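Local coordinates for protein thiamine diphosphokinase (Bacteroides thetaiotaomicron, PDB 2OMK) that probably catalyses the transfer of a diphosphate group from ATP to thiamine, yielding thiamine diphosphate, at residues N66-S70 with R71-P75; D200-N203 with W204-T208. The protein carries 1 engineered substitution. All blocks are in the same frame, centred on the assembly; numbering follows the deposited sequence. Where two conformers were deposited one is given.

Contacts 1 and 2 are both local turns, a worked example of two uses of such a turn: one closes a helix and the other faces the second subunit. Contact 1 comes first along the chain, in the catalytic family region, at the end of helix 65-70 before strand 77-79. Contact 2 follows in the substrate-binding region, in the loop between strands 189-192 and 210-211. Their centres lie about 39 Å apart, on opposite sides of the chain's centre, with nearest atoms about 26 Å apart. Strands 77-79 and 210-211 both belong to the long mixed sheet, near or at its opposite ends. In the assembly, contact 1 stays within its own chain.

Contact 1: residues N66-S70 with R71-P75; sequences NEYIS and RGHTP
A Schellman motif closes helix 65-70: His73 N reaches back to Tyr68 O (3.1 Å) and Gly72 N to Ile69 O (2.8 Å). Gly72 has the positive phi this reversal needs, at backbone angles where a CB would jam against the preceding carbonyl. At the helix end, Glu67 and Arg71 run side by side in a salt bridge. Arg71 NE donates to Glu67 OE2 (2.9 Å) on the lone pair facing away from OE1, and NH2 reaches the same oxygen over 3.3 Å. Carboxylate and guanidinium are nearly coplanar, 13° apart, and a water joins OE2 to NH2. Glu67 O is itself doubly held, by Arg71 N and by Ser70 OG (2.8 Å). The turn belongs to a beta-alpha-beta crossover, in which helix 65-70 links parallel strands 58-60 and 77-79. Here Tyr68, its CG anti to the backbone N (chi1 -162°), brings its ring against the returning chain. His73 CB sits over the ring centre, 3.4 Å from the centroid, in a CH-pi contact, while Pro75 N lies at the ring edge. Ile69 CG1 meets Pro75 CD at 3.8 Å, and helix 87-93 packs on Ile69 through Tyr89, Arg92 and Phe93.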
loop_
_atom_site.group_PDB
_atom_site.type_symbol
_atom_site.label_atom_id
_atom_site.label_comp_id
_atom_site.label_asym_id
_atom_site.label_seq_id
_atom_site.Cartn_x
_atom_site.Cartn_y
_atom_site.Cartn_z
ATOM N N ASN A 66 -14.927 -10.068 13.318
ATOM C CA ASN A 66 -14.614 -11.371 13.911
ATOM C C ASN A 66 -13.474 -11.308 14.923
ATOM O O ASN A 66 -13.643 -11.736 16.064
ATOM C CB ASN A 66 -14.334 -12.417 12.831
ATOM C CG ASN A 66 -15.574 -12.810 12.068
ATOM O OD1 ASN A 66 -16.675 -12.853 12.628
ATOM N ND2 ASN A 66 -15.412 -13.095 10.777
ATOM N N GLU A 67 -12.326 -10.750 14.527
ATOM C CA GLU A 67 -11.207 -10.652 15.473
ATOM C C GLU A 67 -11.529 -9.715 16.638
ATOM O O GLU A 67 -11.190 -10.003 17.793
ATOM C CB GLU A 67 -9.886 -10.248 14.800
ATOM C CG GLU A 67 -8.739 -10.165 15.833
ATOM C CD GLU A 67 -7.356 -10.405 15.260
ATOM O OE1 GLU A 67 -7.241 -10.644 14.040
ATOM O OE2 GLU A 67 -6.380 -10.350 16.049
ATOM N N TYR A 68 -12.216 -8.615 16.337
ATOM C CA TYR A 68 -12.605 -7.654 17.351
ATOM C C TYR A 68 -13.438 -8.323 18.447
ATOM O O TYR A 68 -13.136 -8.197 19.643
ATOM C CB TYR A 68 -13.374 -6.492 16.705
ATOM C CG TYR A 68 -13.448 -5.263 17.574
ATOM C CD1 TYR A 68 -12.287 -4.654 18.048
ATOM C CD2 TYR A 68 -14.677 -4.698 17.921
ATOM C CE1 TYR A 68 -12.340 -3.521 18.850
ATOM C CE2 TYR A 68 -14.738 -3.548 18.717
ATOM C CZ TYR A 68 -13.564 -2.978 19.183
ATOM O OH TYR A 68 -13.596 -1.855 19.977
ATOM N N ILE A 69 -14.468 -9.053 18.023
ATOM C CA ILE A 69 -15.345 -9.783 18.949
ATOM C C ILE A 69 -14.603 -10.890 19.718
ATOM O O ILE A 69 -14.782 -11.042 20.931
ATOM C CB ILE A 69 -16.558 -10.369 18.201
ATOM C CG1 ILE A 69 -17.398 -9.237 17.594
ATOM C CG2 ILE A 69 -17.407 -11.231 19.154
ATOM C CD1 ILE A 69 -18.410 -9.697 16.542
ATOM N N SER A 70 -13.768 -11.643 19.008
ATOM C CA SER A 70 -13.001 -12.742 19.606
ATOM C C SER A 70 -12.046 -12.271 20.708
ATOM O O SER A 70 -11.720 -13.034 21.618
ATOM C CB SER A 70 -12.227 -13.497 18.531
ATOM O OG SER A 70 -11.069 -12.773 18.156
ATOM N N ARG A 71 -11.595 -11.020 20.611
ATOM C CA ARG A 71 -10.722 -10.416 21.619
ATOM C C ARG A 71 -11.531 -9.800 22.759
ATOM O O ARG A 71 -10.979 -9.160 23.661
ATOM C CB ARG A 71 -9.781 -9.380 20.979
ATOM C CG ARG A 71 -8.732 -9.998 20.052
ATOM C CD ARG A 71 -7.856 -8.924 19.421
ATOM N NE ARG A 71 -6.667 -9.468 18.765
ATOM C CZ ARG A 71 -5.510 -9.723 19.382
ATOM N NH1 ARG A 71 -5.369 -9.509 20.691
ATOM N NH2 ARG A 71 -4.487 -10.207 18.688
ATOM N N GLY A 72 -12.848 -9.997 22.709
ATOM C CA GLY A 72 -13.732 -9.604 23.798
ATOM C C GLY A 72 -14.327 -8.220 23.669
ATOM O O GLY A 72 -14.936 -7.712 24.612
ATOM N N HIS A 73 -14.158 -7.610 22.500
ATOM C CA HIS A 73 -14.642 -6.260 22.285
ATOM C C HIS A 73 -16.019 -6.280 21.628
ATOM O O HIS A 73 -16.421 -7.282 21.015
ATOM C CB HIS A 73 -13.627 -5.439 21.484
ATOM C CG HIS A 73 -12.237 -5.501 22.042
ATOM N ND1 HIS A 73 -11.937 -5.116 23.333
ATOM C CD2 HIS A 73 -11.072 -5.916 21.491
ATOM C CE1 HIS A 73 -10.643 -5.287 23.549
ATOM N NE2 HIS A 73 -10.098 -5.777 22.449
ATOM N N THR A 74 -16.700 -5.142 21.723
ATOM C CA THR A 74 -18.086 -5.003 21.302
ATOM C C THR A 74 -18.215 -3.932 20.213
ATOM O O THR A 74 -18.079 -2.743 20.503
ATOM C CB THR A 74 -18.966 -4.637 22.522
ATOM O OG1 THR A 74 -18.773 -5.613 23.554
ATOM C CG2 THR A 74 -20.448 -4.579 22.148
ATOM N N PRO A 75 -18.474 -4.349 18.954
ATOM C CA PRO A 75 -18.667 -3.358 17.889
ATOM C C PRO A 75 -19.919 -2.537 18.165
ATOM O O PRO A 75 -20.858 -3.037 18.779
ATOM C CB PRO A 75 -18.896 -4.205 16.627
ATOM C CG PRO A 75 -18.524 -5.601 16.970
ATOM C CD PRO A 75 -18.599 -5.737 18.460
HETATM O O HOH W 1 -3.853 -9.425 15.932
HETATM O O HOH W 2 -15.674 -0.972 21.320
HETATM O O HOH W 3 -16.999 -9.996 22.508
#

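Contact 2: residues D200-N203 with W204-T208; sequences DFTN and WWQGT
Asn203 ND2, which lies at the edge of the Trp205 ring 3.7 Å from Trp205 CD1, is gripped by two acceptors of the second subunit, Glu145 OE2 and Ser141 O. The same Glu145 OE2 of that subunit also takes the hydrogen of Trp205 NE1, so one carboxylate oxygen ties both side chains together. Asn203 CG stands anti to the backbone N (chi1 -156°), which turns OD1 back to Trp204 N for a weak bond of 2.9 Å and leaves ND2 for the neighbouring subunit. The amide and the Trp205 ring are steeply inclined, at 76°. Asn203 O accepts from Gln206 N (3.2 Å), a donor standing above the carbonyl plane.

Further round, Gly207 CA lies over the centre of the Phe201 ring, 3.5 Å from its centroid. Contact here is tight: a CB on Gly207 would clash with Phe201 CE1. Gln206 CB touches Phe201 CD2 at 3.7 Å, and Ile181 of strand 178-183 also packs on the ring. Replacing Phe201 by an alanine would probably open a gap beside Gly207 and Ile181 and leave the turn less firmly held to the sheet.

The Trp204 ring meets the rings of Trp204 and Phe184, both of the second subunit. Asn203 O closes a first turn of type III character, and Trp205 O, taking both Thr208 N and Thr208 OG1, closes an overlapping type I turn; together they make a short helical turn within a loop at the dimer interface.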
loop_
_atom_site.group_PDB
_atom_site.type_symbol
_atom_site.label_atom_id
_atom_site.label_comp_id
_atom_site.label_asym_id
_atom_site.label_seq_id
_atom_site.Cartn_x
_atom_site.Cartn_y
_atom_site.Cartn_z
ATOM N N ASP A 200 6.765 18.605 -8.611
ATOM C CA ASP A 200 5.394 18.169 -8.887
ATOM C C ASP A 200 5.395 16.690 -9.281
ATOM O O ASP A 200 5.382 16.340 -10.472
ATOM C CB ASP A 200 4.726 19.062 -9.947
ATOM C CG ASP A 200 4.353 20.438 -9.403
ATOM O OD1 ASP A 200 4.633 20.716 -8.214
ATOM O OD2 ASP A 200 3.776 21.245 -10.163
ATOM N N PHE A 201 5.411 15.831 -8.258
ATOM C CA PHE A 201 5.682 14.400 -8.424
ATOM C C PHE A 201 4.738 13.743 -9.414
ATOM O O PHE A 201 3.522 13.939 -9.341
ATOM C CB PHE A 201 5.636 13.661 -7.075
ATOM C CG PHE A 201 6.490 14.289 -6.005
ATOM C CD1 PHE A 201 5.906 14.805 -4.846
ATOM C CD2 PHE A 201 7.878 14.377 -6.159
ATOM C CE1 PHE A 201 6.691 15.389 -3.848
ATOM C CE2 PHE A 201 8.680 14.961 -5.169
ATOM C CZ PHE A 201 8.080 15.472 -4.009
ATOM N N THR A 202 5.320 12.978 -10.333
ATOM C CA THR A 202 4.580 12.297 -11.395
ATOM C C THR A 202 4.467 10.788 -11.181
ATOM O O THR A 202 3.682 10.135 -11.864
ATOM C CB THR A 202 5.219 12.543 -12.781
ATOM O OG1 THR A 202 6.600 12.170 -12.738
ATOM C CG2 THR A 202 5.083 14.015 -13.191
ATOM N N ASN A 203 5.262 10.234 -10.262
ATOM C CA ASN A 203 5.104 8.831 -9.854
ATOM C C ASN A 203 5.303 8.678 -8.335
ATOM O O ASN A 203 5.959 9.515 -7.705
ATOM C CB ASN A 203 6.039 7.908 -10.642
ATOM C CG ASN A 203 5.532 6.464 -10.705
ATOM O OD1 ASN A 203 4.411 6.163 -10.277
ATOM N ND2 ASN A 203 6.359 5.570 -11.246
ATOM N N TRP A 204 4.736 7.622 -7.756
ATOM C CA TRP A 204 4.579 7.554 -6.294
ATOM C C TRP A 204 5.885 7.577 -5.509
ATOM O O TRP A 204 5.951 8.179 -4.432
ATOM C CB TRP A 204 3.758 6.328 -5.860
ATOM C CG TRP A 204 2.483 6.081 -6.635
ATOM C CD1 TRP A 204 1.776 6.977 -7.391
ATOM C CD2 TRP A 204 1.757 4.853 -6.680
ATOM N NE1 TRP A 204 0.656 6.366 -7.926
ATOM C CE2 TRP A 204 0.627 5.060 -7.508
ATOM C CE3 TRP A 204 1.957 3.587 -6.106
ATOM C CZ2 TRP A 204 -0.304 4.050 -7.770
ATOM C CZ3 TRP A 204 1.034 2.575 -6.378
ATOM C CH2 TRP A 204 -0.088 2.820 -7.195
ATOM N N TRP A 205 6.910 6.910 -6.038
ATOM C CA TRP A 205 8.187 6.782 -5.338
ATOM C C TRP A 205 8.904 8.120 -5.139
ATOM O O TRP A 205 9.640 8.299 -4.160
ATOM C CB TRP A 205 9.101 5.807 -6.087
ATOM C CG TRP A 205 9.545 6.297 -7.431
ATOM C CD1 TRP A 205 8.918 6.100 -8.629
ATOM C CD2 TRP A 205 10.725 7.063 -7.716
ATOM N NE1 TRP A 205 9.639 6.700 -9.647
ATOM C CE2 TRP A 205 10.753 7.290 -9.112
ATOM C CE3 TRP A 205 11.765 7.569 -6.929
ATOM C CZ2 TRP A 205 11.778 8.010 -9.735
ATOM C CZ3 TRP A 205 12.785 8.293 -7.550
ATOM C CH2 TRP A 205 12.782 8.501 -8.938
ATOM N N GLN A 206 8.689 9.051 -6.071
ATOM C CA GLN A 206 9.500 10.278 -6.157
ATOM C C GLN A 206 9.470 11.123 -4.894
ATOM O O GLN A 206 10.498 11.650 -4.476
ATOM C CB GLN A 206 9.086 11.129 -7.357
ATOM C CG GLN A 206 9.400 10.482 -8.706
ATOM C CD GLN A 206 8.642 11.109 -9.863
ATOM O OE1 GLN A 206 8.711 10.620 -10.996
ATOM N NE2 GLN A 206 7.903 12.178 -9.588
ATOM N N GLY A 207 8.286 11.250 -4.298
ATOM C CA GLY A 207 8.113 12.041 -3.085
ATOM C C GLY A 207 8.239 11.266 -1.790
ATOM O O GLY A 207 8.045 11.835 -0.720
ATOM N N THR A 208 8.573 9.976 -1.866
ATOM C CA THR A 208 8.709 9.189 -0.642
ATOM C C THR A 208 10.060 9.408 0.030
ATOM O O THR A 208 11.035 9.831 -0.614
ATOM C CB THR A 208 8.524 7.651 -0.862
ATOM O OG1 THR A 208 9.542 7.159 -1.746
ATOM C CG2 THR A 208 7.136 7.325 -1.421
#